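Ras GTPase-activating-like protein IQGAP2 (Homo sapiens, PDB 5CJP) probably binds GTP-loaded Rho-family GTPases through its RasGAP-related domain and so links their signalling to the cytoskeleton. Local coordinates at residues K30-M35 with T41-T46; V134-A139 with P167-K172; N211-K216 with D223-I228. All blocks are in the same frame, centred on the assembly; numbering follows the deposited sequence.

Interaction 1 of 3, residues K30-M35 with T41-T46; sequences KLIFQM and TKFMDT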
loop_
_atom_site.group_PDB
_atom_site.type_symbol
_atom_site.label_atom_id
_atom_site.label_comp_id
_atom_site.label_asym_id
_atom_site.label_seq_id
_atom_site.Cartn_x
_atom_site.Cartn_y
_atom_site.Cartn_z
ATOM N N LYS E 30 -5.468 24.378 -10.628
ATOM C CA LYS E 30 -5.625 25.515 -11.520
ATOM C C LYS E 30 -4.996 25.213 -12.897
ATOM O O LYS E 30 -5.616 25.456 -13.938
ATOM C CB LYS E 30 -4.996 26.775 -10.914
ATOM C CG LYS E 30 -5.125 27.995 -11.792
ATOM C CD LYS E 30 -4.107 29.037 -11.399
ATOM C CE LYS E 30 -4.044 30.175 -12.409
ATOM N NZ LYS E 30 -2.767 30.962 -12.286
ATOM N N LEU E 31 -3.774 24.686 -12.915
ATOM C CA LEU E 31 -3.126 24.366 -14.182
ATOM C C LEU E 31 -3.992 23.384 -14.970
ATOM O O LEU E 31 -4.065 23.438 -16.219
ATOM C CB LEU E 31 -1.760 23.742 -13.940
ATOM C CG LEU E 31 -0.681 24.662 -13.388
ATOM C CD1 LEU E 31 0.617 23.890 -13.237
ATOM C CD2 LEU E 31 -0.482 25.837 -14.328
ATOM N N ILE E 32 -4.636 22.464 -14.249
ATOM C CA ILE E 32 -5.518 21.495 -14.911
ATOM C C ILE E 32 -6.685 22.231 -15.576
ATOM O O ILE E 32 -7.029 21.931 -16.723
ATOM C CB ILE E 32 -6.038 20.407 -13.902
ATOM C CG1 ILE E 32 -4.994 19.284 -13.734
ATOM C CG2 ILE E 32 -7.359 19.867 -14.323
ATOM C CD1 ILE E 32 -3.618 19.728 -13.888
ATOM N N PHE E 33 -7.275 23.215 -14.892
ATOM C CA PHE E 33 -8.399 23.951 -15.495
ATOM C C PHE E 33 -8.051 24.623 -16.818
ATOM O O PHE E 33 -8.863 24.632 -17.741
ATOM C CB PHE E 33 -8.970 25.029 -14.555
ATOM C CG PHE E 33 -9.462 24.503 -13.251
ATOM C CD1 PHE E 33 -10.153 23.298 -13.183
ATOM C CD2 PHE E 33 -9.205 25.189 -12.076
ATOM C CE1 PHE E 33 -10.567 22.789 -11.966
ATOM C CE2 PHE E 33 -9.622 24.683 -10.843
ATOM C CZ PHE E 33 -10.298 23.486 -10.789
ATOM N N GLN E 34 -6.851 25.170 -16.939
ATOM C CA GLN E 34 -6.509 25.844 -18.188
ATOM C C GLN E 34 -5.950 24.988 -19.345
ATOM O O GLN E 34 -5.703 25.509 -20.427
ATOM C CB GLN E 34 -5.576 27.031 -17.905
ATOM C CG GLN E 34 -4.187 26.630 -17.467
ATOM C CD GLN E 34 -3.340 27.811 -17.020
ATOM O OE1 GLN E 34 -2.151 27.865 -17.314
ATOM N NE2 GLN E 34 -3.946 28.749 -16.288
ATOM N N MET E 35 -5.759 23.691 -19.132
ATOM C CA MET E 35 -5.257 22.798 -20.186
ATOM C C MET E 35 -6.378 22.510 -21.177
ATOM O O MET E 35 -7.552 22.661 -20.846
ATOM C CB MET E 35 -4.842 21.447 -19.604
ATOM C CG MET E 35 -3.571 21.419 -18.800
ATOM S SD MET E 35 -3.415 19.805 -17.972
ATOM C CE MET E 35 -4.002 18.737 -19.229
ATOM N N THR E 41 -8.096 15.148 -18.661
ATOM C CA THR E 41 -8.705 13.902 -18.205
ATOM C C THR E 41 -7.742 12.934 -17.518
ATOM O O THR E 41 -8.138 12.191 -16.620
ATOM C CB THR E 41 -9.365 13.171 -19.389
ATOM O OG1 THR E 41 -10.310 14.050 -20.014
ATOM C CG2 THR E 41 -10.074 11.899 -18.914
ATOM N N LYS E 42 -6.481 12.953 -17.934
ATOM C CA LYS E 42 -5.473 12.050 -17.385
ATOM C C LYS E 42 -4.882 12.477 -16.048
ATOM O O LYS E 42 -4.013 11.792 -15.496
ATOM C CB LYS E 42 -4.348 11.854 -18.403
ATOM C CG LYS E 42 -3.658 13.140 -18.774
ATOM C CD LYS E 42 -2.844 12.980 -20.025
ATOM C CE LYS E 42 -2.286 14.309 -20.461
ATOM N NZ LYS E 42 -1.760 14.238 -21.850
ATOM N N PHE E 43 -5.343 13.605 -15.528
ATOM C CA PHE E 43 -4.855 14.073 -14.241
ATOM C C PHE E 43 -5.987 14.154 -13.227
ATOM O O PHE E 43 -5.739 14.235 -12.037
ATOM C CB PHE E 43 -4.221 15.459 -14.375
ATOM C CG PHE E 43 -2.941 15.464 -15.135
ATOM C CD1 PHE E 43 -1.837 14.747 -14.677
ATOM C CD2 PHE E 43 -2.843 16.153 -16.342
ATOM C CE1 PHE E 43 -0.664 14.711 -15.407
ATOM C CE2 PHE E 43 -1.669 16.120 -17.080
ATOM C CZ PHE E 43 -0.577 15.396 -16.609
ATOM N N MET E 44 -7.220 14.123 -13.706
ATOM C CA MET E 44 -8.388 14.243 -12.841
ATOM C C MET E 44 -8.386 13.318 -11.615
ATOM O O MET E 44 -8.402 13.784 -10.474
ATOM C CB MET E 44 -9.661 14.033 -13.676
ATOM C CG MET E 44 -10.906 14.759 -13.159
ATOM S SD MET E 44 -10.677 16.546 -12.889
ATOM C CE MET E 44 -10.249 17.090 -14.538
ATOM N N ASP E 45 -8.352 12.013 -11.831
ATOM C CA ASP E 45 -8.358 11.095 -10.706
ATOM C C ASP E 45 -7.241 11.340 -9.705
ATOM O O ASP E 45 -7.487 11.529 -8.505
ATOM C CB ASP E 45 -8.276 9.659 -11.209
ATOM C CG ASP E 45 -9.607 9.142 -11.732
ATOM O OD1 ASP E 45 -10.468 9.954 -12.137
ATOM O OD2 ASP E 45 -9.785 7.906 -11.747
ATOM N N THR E 46 -6.010 11.354 -10.191
ATOM C CA THR E 46 -4.873 11.525 -9.307
ATOM C C THR E 46 -4.861 12.840 -8.529
ATOM O O THR E 46 -4.427 12.878 -7.383
ATOM C CB THR E 46 -3.573 11.307 -10.099
ATOM O OG1 THR E 46 -2.815 12.518 -10.132
ATOM C CG2 THR E 46 -3.914 10.856 -11.529
#
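Met35 and Phe43 make a Met-aromatic contact at the tight turn joining helix 25-34 to helix 37-54, where the chain leaves the first helix and turns back into the second. The sulfur lies obliquely to the ring: SD of Met35 is 5.1 Å from the centroid of the Phe43 ring, on a line 67° off the ring normal. Its nearest ring atom is CD2 of Phe43, 4.0 Å from SD of Met35. The Met35 chain runs roughly perpendicular to the phenylalanine side chain, and a bend at its last torsion (chi3 39°) also brings its methyl CE against CD2 and CE2 of the ring. Ile32 packs closer to the backbone, with CG1 of Ile32 4.0 Å from CB of Phe43. All four touching residues are buried, and no hydrogen bond crosses between the segments. Leu17 of helix 7-23 and Leu373 of the second subunit also pack on Phe43, while Lys42 NZ donates to the Ser372 carbonyl of that subunit, which places the contact beside a subunit interface. Met44 reaches back from helix 37-54 with its chain folded at chi2 and chi3, setting its CE methyl 4.0 Å from the CG2 branch of Ile32.

Interaction 2 of 3, residues V134-A139 with P167-K172; sequences VEVYKA and PEVKNK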
loop_
_atom_site.group_PDB
_atom_site.type_symbol
_atom_site.label_atom_id
_atom_site.label_comp_id
_atom_site.label_asym_id
_atom_site.label_seq_id
_atom_site.Cartn_x
_atom_site.Cartn_y
_atom_site.Cartn_z
ATOM N N VAL E 134 -41.614 -0.983 -30.205
ATOM C CA VAL E 134 -41.019 -1.978 -31.103
ATOM C C VAL E 134 -40.209 -3.024 -30.354
ATOM O O VAL E 134 -40.173 -4.195 -30.750
ATOM C CB VAL E 134 -40.095 -1.344 -32.189
ATOM C CG1 VAL E 134 -40.922 -0.555 -33.188
ATOM C CG2 VAL E 134 -39.057 -0.448 -31.544
ATOM N N GLU E 135 -39.553 -2.606 -29.277
ATOM C CA GLU E 135 -38.765 -3.530 -28.474
ATOM C C GLU E 135 -39.691 -4.436 -27.684
ATOM O O GLU E 135 -39.400 -5.613 -27.484
ATOM C CB GLU E 135 -37.838 -2.774 -27.520
ATOM C CG GLU E 135 -36.456 -2.510 -28.097
ATOM C CD GLU E 135 -35.486 -1.923 -27.085
ATOM O OE1 GLU E 135 -35.640 -0.736 -26.725
ATOM O OE2 GLU E 135 -34.567 -2.653 -26.648
ATOM N N VAL E 136 -40.811 -3.886 -27.233
ATOM C CA VAL E 136 -41.769 -4.681 -26.480
ATOM C C VAL E 136 -42.443 -5.623 -27.461
ATOM O O VAL E 136 -42.535 -6.824 -27.218
ATOM C CB VAL E 136 -42.858 -3.805 -25.808
ATOM C CG1 VAL E 136 -43.741 -4.675 -24.908
ATOM C CG2 VAL E 136 -42.208 -2.685 -25.013
ATOM N N TYR E 137 -42.907 -5.064 -28.573
ATOM C CA TYR E 137 -43.579 -5.847 -29.597
ATOM C C TYR E 137 -42.733 -7.044 -29.960
ATOM O O TYR E 137 -43.186 -8.187 -29.907
ATOM C CB TYR E 137 -43.812 -5.012 -30.856
ATOM C CG TYR E 137 -44.223 -5.858 -32.041
ATOM C CD1 TYR E 137 -45.532 -6.313 -32.178
ATOM C CD2 TYR E 137 -43.283 -6.257 -32.989
ATOM C CE1 TYR E 137 -45.896 -7.150 -33.228
ATOM C CE2 TYR E 137 -43.635 -7.093 -34.041
ATOM C CZ TYR E 137 -44.941 -7.539 -34.155
ATOM O OH TYR E 137 -45.285 -8.378 -35.193
ATOM N N LYS E 138 -41.493 -6.771 -30.335
ATOM C CA LYS E 138 -40.588 -7.828 -30.718
ATOM C C LYS E 138 -40.314 -8.768 -29.547
ATOM O O LYS E 138 -39.912 -9.915 -29.737
ATOM C CB LYS E 138 -39.285 -7.230 -31.255
ATOM C CG LYS E 138 -38.335 -8.279 -31.781
ATOM C CD LYS E 138 -37.203 -7.698 -32.579
ATOM C CE LYS E 138 -37.615 -7.371 -33.988
ATOM N NZ LYS E 138 -36.392 -7.118 -34.779
ATOM N N ALA E 139 -40.538 -8.290 -28.331
ATOM C CA ALA E 139 -40.314 -9.124 -27.156
ATOM C C ALA E 139 -41.536 -10.004 -26.877
ATOM O O ALA E 139 -41.409 -11.086 -26.308
ATOM C CB ALA E 139 -40.010 -8.252 -25.952
ATOM N N PRO E 167 -53.094 -4.923 -28.939
ATOM C CA PRO E 167 -53.513 -4.518 -27.593
ATOM C C PRO E 167 -52.698 -5.186 -26.500
ATOM O O PRO E 167 -52.617 -4.681 -25.390
ATOM C CB PRO E 167 -54.977 -4.930 -27.551
ATOM C CG PRO E 167 -55.409 -4.702 -28.951
ATOM C CD PRO E 167 -54.269 -5.318 -29.738
ATOM N N GLU E 168 -52.105 -6.332 -26.811
ATOM C CA GLU E 168 -51.270 -7.040 -25.844
ATOM C C GLU E 168 -49.991 -6.234 -25.588
ATOM O O GLU E 168 -49.587 -6.034 -24.447
ATOM C CB GLU E 168 -50.918 -8.434 -26.369
ATOM C CG GLU E 168 -51.003 -8.564 -27.884
ATOM C CD GLU E 168 -52.422 -8.802 -28.368
ATOM O OE1 GLU E 168 -52.855 -9.976 -28.382
ATOM O OE2 GLU E 168 -53.109 -7.819 -28.719
ATOM N N VAL E 169 -49.360 -5.771 -26.663
ATOM C CA VAL E 169 -48.153 -4.969 -26.550
ATOM C C VAL E 169 -48.487 -3.630 -25.903
ATOM O O VAL E 169 -47.725 -3.120 -25.084
ATOM C CB VAL E 169 -47.513 -4.725 -27.936
ATOM C CG1 VAL E 169 -46.527 -3.569 -27.876
ATOM C CG2 VAL E 169 -46.803 -5.979 -28.391
ATOM N N LYS E 170 -49.627 -3.057 -26.269
ATOM C CA LYS E 170 -50.030 -1.787 -25.691
ATOM C C LYS E 170 -50.194 -1.944 -24.185
ATOM O O LYS E 170 -50.080 -0.974 -23.448
ATOM C CB LYS E 170 -51.347 -1.296 -26.305
ATOM C CG LYS E 170 -51.779 0.095 -25.825
ATOM C CD LYS E 170 -53.012 0.616 -26.584
ATOM C CE LYS E 170 -52.728 0.802 -28.089
ATOM N NZ LYS E 170 -53.925 1.211 -28.897
ATOM N N ASN E 171 -50.439 -3.173 -23.733
ATOM C CA ASN E 171 -50.627 -3.442 -22.311
ATOM C C ASN E 171 -49.345 -3.515 -21.509
ATOM O O ASN E 171 -49.281 -2.981 -20.398
ATOM C CB ASN E 171 -51.430 -4.729 -22.099
ATOM C CG ASN E 171 -52.924 -4.498 -22.184
ATOM O OD1 ASN E 171 -53.458 -3.608 -21.523
ATOM N ND2 ASN E 171 -53.609 -5.296 -22.996
ATOM N N LYS E 172 -48.334 -4.184 -22.056
ATOM C CA LYS E 172 -47.043 -4.306 -21.379
ATOM C C LYS E 172 -46.531 -2.883 -21.155
ATOM O O LYS E 172 -46.084 -2.523 -20.067
ATOM C CB LYS E 172 -46.051 -5.086 -22.248
ATOM C CG LYS E 172 -46.614 -6.363 -22.855
ATOM C CD LYS E 172 -46.907 -7.426 -21.808
ATOM C CE LYS E 172 -45.640 -8.117 -21.356
ATOM N NZ LYS E 172 -45.884 -9.008 -20.195
#
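Val169 faces Val136 and Tyr137 where the first turns of helix 167-193 pass helix 133-139 within the RasGAP-related domain. The short segments come within 9.2 Å at their axes, with their N-to-C directions 121° apart. Both methyls of Val169 are used. Val169 CG2, the branch beside its own backbone N, rests on the Tyr137 backbone, 3.4 Å from Tyr137 CA, and also meets Tyr137 CB and the ring atom CD1. Val169 CG1 lies near the backbone nitrogen of Tyr137 and reaches CB of Val136 at 4.2 Å. Val136 in turn sends CG1 to the aliphatic root of Lys172, where Val136 CG1 and Lys172 CB are 3.5 Å apart. From there the Lys172 chain bends at chi2 and chi3, and its ammonium group finishes clear of Val136. With an alanine here in place of Val169, both methyls would be gone, which is likely to open a gap over Tyr137 CA and to cost Val136 its contact with CG1. The ring of Tyr137 departs from the helix with CG anti to N (chi1 167°) and meets Tyr166 with the planes at about 45°. Ala163 of helix 160-163 and the loop residues Leu154 and Val158 also touch Tyr137, so the contact sits where two helices, a short helical turn and the connecting loops converge.

Interaction 3 of 3, residues N211-K216 with D223-I228; sequences NSIHEK and DELLKI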
loop_
_atom_site.group_PDB
_atom_site.type_symbol
_atom_site.label_atom_id
_atom_site.label_comp_id
_atom_site.label_asym_id
_atom_site.label_seq_id
_atom_site.Cartn_x
_atom_site.Cartn_y
_atom_site.Cartn_z
ATOM N N ASN E 211 -25.447 32.702 -9.198
ATOM C CA ASN E 211 -25.246 34.133 -9.021
ATOM C C ASN E 211 -24.272 34.720 -10.016
ATOM O O ASN E 211 -24.236 35.929 -10.211
ATOM C CB ASN E 211 -24.754 34.438 -7.606
ATOM C CG ASN E 211 -25.712 33.934 -6.537
ATOM O OD1 ASN E 211 -26.889 33.677 -6.811
ATOM N ND2 ASN E 211 -25.214 33.800 -5.309
ATOM N N SER E 212 -23.485 33.863 -10.647
ATOM C CA SER E 212 -22.497 34.322 -11.605
ATOM C C SER E 212 -23.136 34.486 -12.977
ATOM O O SER E 212 -22.939 35.521 -13.646
ATOM C CB SER E 212 -21.354 33.328 -11.667
ATOM O OG SER E 212 -20.297 33.842 -12.439
ATOM N N ILE E 213 -23.893 33.472 -13.404
ATOM C CA ILE E 213 -24.577 33.555 -14.702
ATOM C C ILE E 213 -25.544 34.725 -14.668
ATOM O O ILE E 213 -25.656 35.466 -15.639
ATOM C CB ILE E 213 -25.348 32.251 -15.061
ATOM C CG1 ILE E 213 -24.367 31.211 -15.577
ATOM C CG2 ILE E 213 -26.349 32.474 -16.111
ATOM C CD1 ILE E 213 -23.311 31.024 -14.663
ATOM N N HIS E 214 -26.224 34.903 -13.540
ATOM C CA HIS E 214 -27.175 35.995 -13.389
ATOM C C HIS E 214 -26.470 37.331 -13.450
ATOM O O HIS E 214 -27.006 38.298 -13.973
ATOM C CB HIS E 214 -27.913 35.895 -12.052
ATOM C CG HIS E 214 -28.836 37.047 -11.778
ATOM N ND1 HIS E 214 -29.257 37.381 -10.507
ATOM C CD2 HIS E 214 -29.420 37.941 -12.610
ATOM C CE1 HIS E 214 -30.056 38.430 -10.570
ATOM N NE2 HIS E 214 -30.172 38.792 -11.834
ATOM N N GLU E 215 -25.270 37.400 -12.895
ATOM C CA GLU E 215 -24.531 38.651 -12.909
ATOM C C GLU E 215 -24.184 39.064 -14.340
ATOM O O GLU E 215 -24.223 40.247 -14.666
ATOM C CB GLU E 215 -23.246 38.523 -12.088
ATOM C CG GLU E 215 -22.481 39.834 -11.930
ATOM C CD GLU E 215 -20.982 39.632 -11.747
ATOM O OE1 GLU E 215 -20.266 40.638 -11.537
ATOM O OE2 GLU E 215 -20.521 38.471 -11.823
ATOM N N LYS E 216 -23.860 38.085 -15.185
ATOM C CA LYS E 216 -23.482 38.350 -16.572
ATOM C C LYS E 216 -24.665 38.408 -17.538
ATOM O O LYS E 216 -24.618 39.117 -18.537
ATOM C CB LYS E 216 -22.480 37.298 -17.062
ATOM C CG LYS E 216 -21.965 37.548 -18.481
ATOM C CD LYS E 216 -20.825 36.609 -18.850
ATOM C CE LYS E 216 -20.232 36.964 -20.198
ATOM N NZ LYS E 216 -18.956 36.240 -20.503
ATOM N N ASP E 223 -36.233 30.559 -14.149
ATOM C CA ASP E 223 -36.393 29.261 -14.780
ATOM C C ASP E 223 -35.154 28.791 -15.514
ATOM O O ASP E 223 -34.800 27.616 -15.438
ATOM C CB ASP E 223 -37.576 29.283 -15.746
ATOM C CG ASP E 223 -38.911 29.217 -15.032
ATOM O OD1 ASP E 223 -38.924 29.248 -13.782
ATOM O OD2 ASP E 223 -39.947 29.135 -15.729
ATOM N N GLU E 224 -34.505 29.697 -16.237
ATOM C CA GLU E 224 -33.304 29.348 -16.987
ATOM C C GLU E 224 -32.178 29.096 -16.001
ATOM O O GLU E 224 -31.476 28.106 -16.092
ATOM C CB GLU E 224 -32.913 30.485 -17.935
ATOM C CG GLU E 224 -34.059 31.000 -18.797
ATOM C CD GLU E 224 -33.681 32.228 -19.605
ATOM O OE1 GLU E 224 -32.963 32.079 -20.616
ATOM O OE2 GLU E 224 -34.095 33.346 -19.225
ATOM N N LEU E 225 -32.019 29.997 -15.046
ATOM C CA LEU E 225 -30.978 29.851 -14.046
ATOM C C LEU E 225 -31.082 28.526 -13.325
ATOM O O LEU E 225 -30.085 27.818 -13.187
ATOM C CB LEU E 225 -31.063 30.969 -13.020
ATOM C CG LEU E 225 -30.671 32.353 -13.521
ATOM C CD1 LEU E 225 -31.109 33.387 -12.484
ATOM C CD2 LEU E 225 -29.161 32.411 -13.792
ATOM N N LEU E 226 -32.281 28.192 -12.860
ATOM C CA LEU E 226 -32.461 26.944 -12.137
ATOM C C LEU E 226 -32.253 25.695 -13.003
ATOM O O LEU E 226 -31.946 24.617 -12.489
ATOM C CB LEU E 226 -33.826 26.935 -11.444
ATOM C CG LEU E 226 -33.952 28.033 -10.370
ATOM C CD1 LEU E 226 -35.346 28.015 -9.759
ATOM C CD2 LEU E 226 -32.920 27.838 -9.278
ATOM N N LYS E 227 -32.395 25.830 -14.316
ATOM C CA LYS E 227 -32.177 24.685 -15.181
ATOM C C LYS E 227 -30.678 24.411 -15.252
ATOM O O LYS E 227 -30.244 23.264 -15.426
ATOM C CB LYS E 227 -32.751 24.935 -16.575
ATOM C CG LYS E 227 -34.262 24.783 -16.639
ATOM C CD LYS E 227 -34.773 24.918 -18.056
ATOM C CE LYS E 227 -36.204 24.444 -18.167
ATOM N NZ LYS E 227 -36.628 24.348 -19.590
ATOM N N ILE E 228 -29.890 25.473 -15.107
ATOM C CA ILE E 228 -28.438 25.368 -15.120
ATOM C C ILE E 228 -28.024 24.700 -13.821
ATOM O O ILE E 228 -27.265 23.724 -13.828
ATOM C CB ILE E 228 -27.801 26.749 -15.194
ATOM C CG1 ILE E 228 -28.206 27.400 -16.510
ATOM C CG2 ILE E 228 -26.291 26.655 -15.089
ATOM C CD1 ILE E 228 -27.849 28.826 -16.565
#
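Ile213 and Leu225 pack against each other between two successive helices of the RasGAP-related domain, 200-216 and 222-243, which run roughly antiparallel at 142° in these short segments, their axes 10.2 Å apart. The contact depends on which branch each side chain presents. With chi1 at -79°, Ile213 puts CG1 beside its backbone N and CG2 opposite that nitrogen, and it is this CG2 methyl that crosses to the second helix. It meets the CD2 methyl of Leu225 with Ile213 CG2 and Leu225 CD2 3.6 Å apart, the two side chains running alongside with opposite headings. Leu225 starts off to the side of the contact, but its two methyls turn back to the first helix. Leu225 CD2 lies against Ile213 and the backbone that follows it, 3.9 Å from His214 N. Both Leu225 methyls, CD1 and CD2, lie 4.1 Å from His214 CB. The His214 side chain offers mainly this CB, and its ring is oblique to the leucine. One turn on, Ile228 keeps an extended ethyl branch (chi2 169°), which carries Ile228 CD1 to 4.0 Å from the same Ile213 CG2. Ile76 of helix 58-79, together with Val83 and Ile86, packs on Ile213, and Val83 and Ile86 also touch Ile228. Charged groups work at the margin: Asp223 forms a salt bridge with Arg305, and Lys227 one with an acidic side chain of another protein. No directional bond crosses between the helices, and their pairing here probably rests on apolar burial.

In the fold
No hydrogen bond crosses any of the three contacts, and all are mainly buried, yet their settings differ. All the touching residues of interaction 1 are buried; it adds two methionines and a phenylalanine to an isoleucine, beside the second subunit. Interaction 2 sets valines against a tyrosine and a lysine stem, and interaction 3 is leucine and isoleucine with an exposed histidine at its border. Both fall in the RasGAP-related region, and their helices 167-193 and 200-216 are consecutive, although the contact centres are 42 Å apart. Interaction 2 is the most peripheral, 35 Å from the chain centre, and no other chain touches it; interactions 1 and 2 lie on opposite sides of that centre.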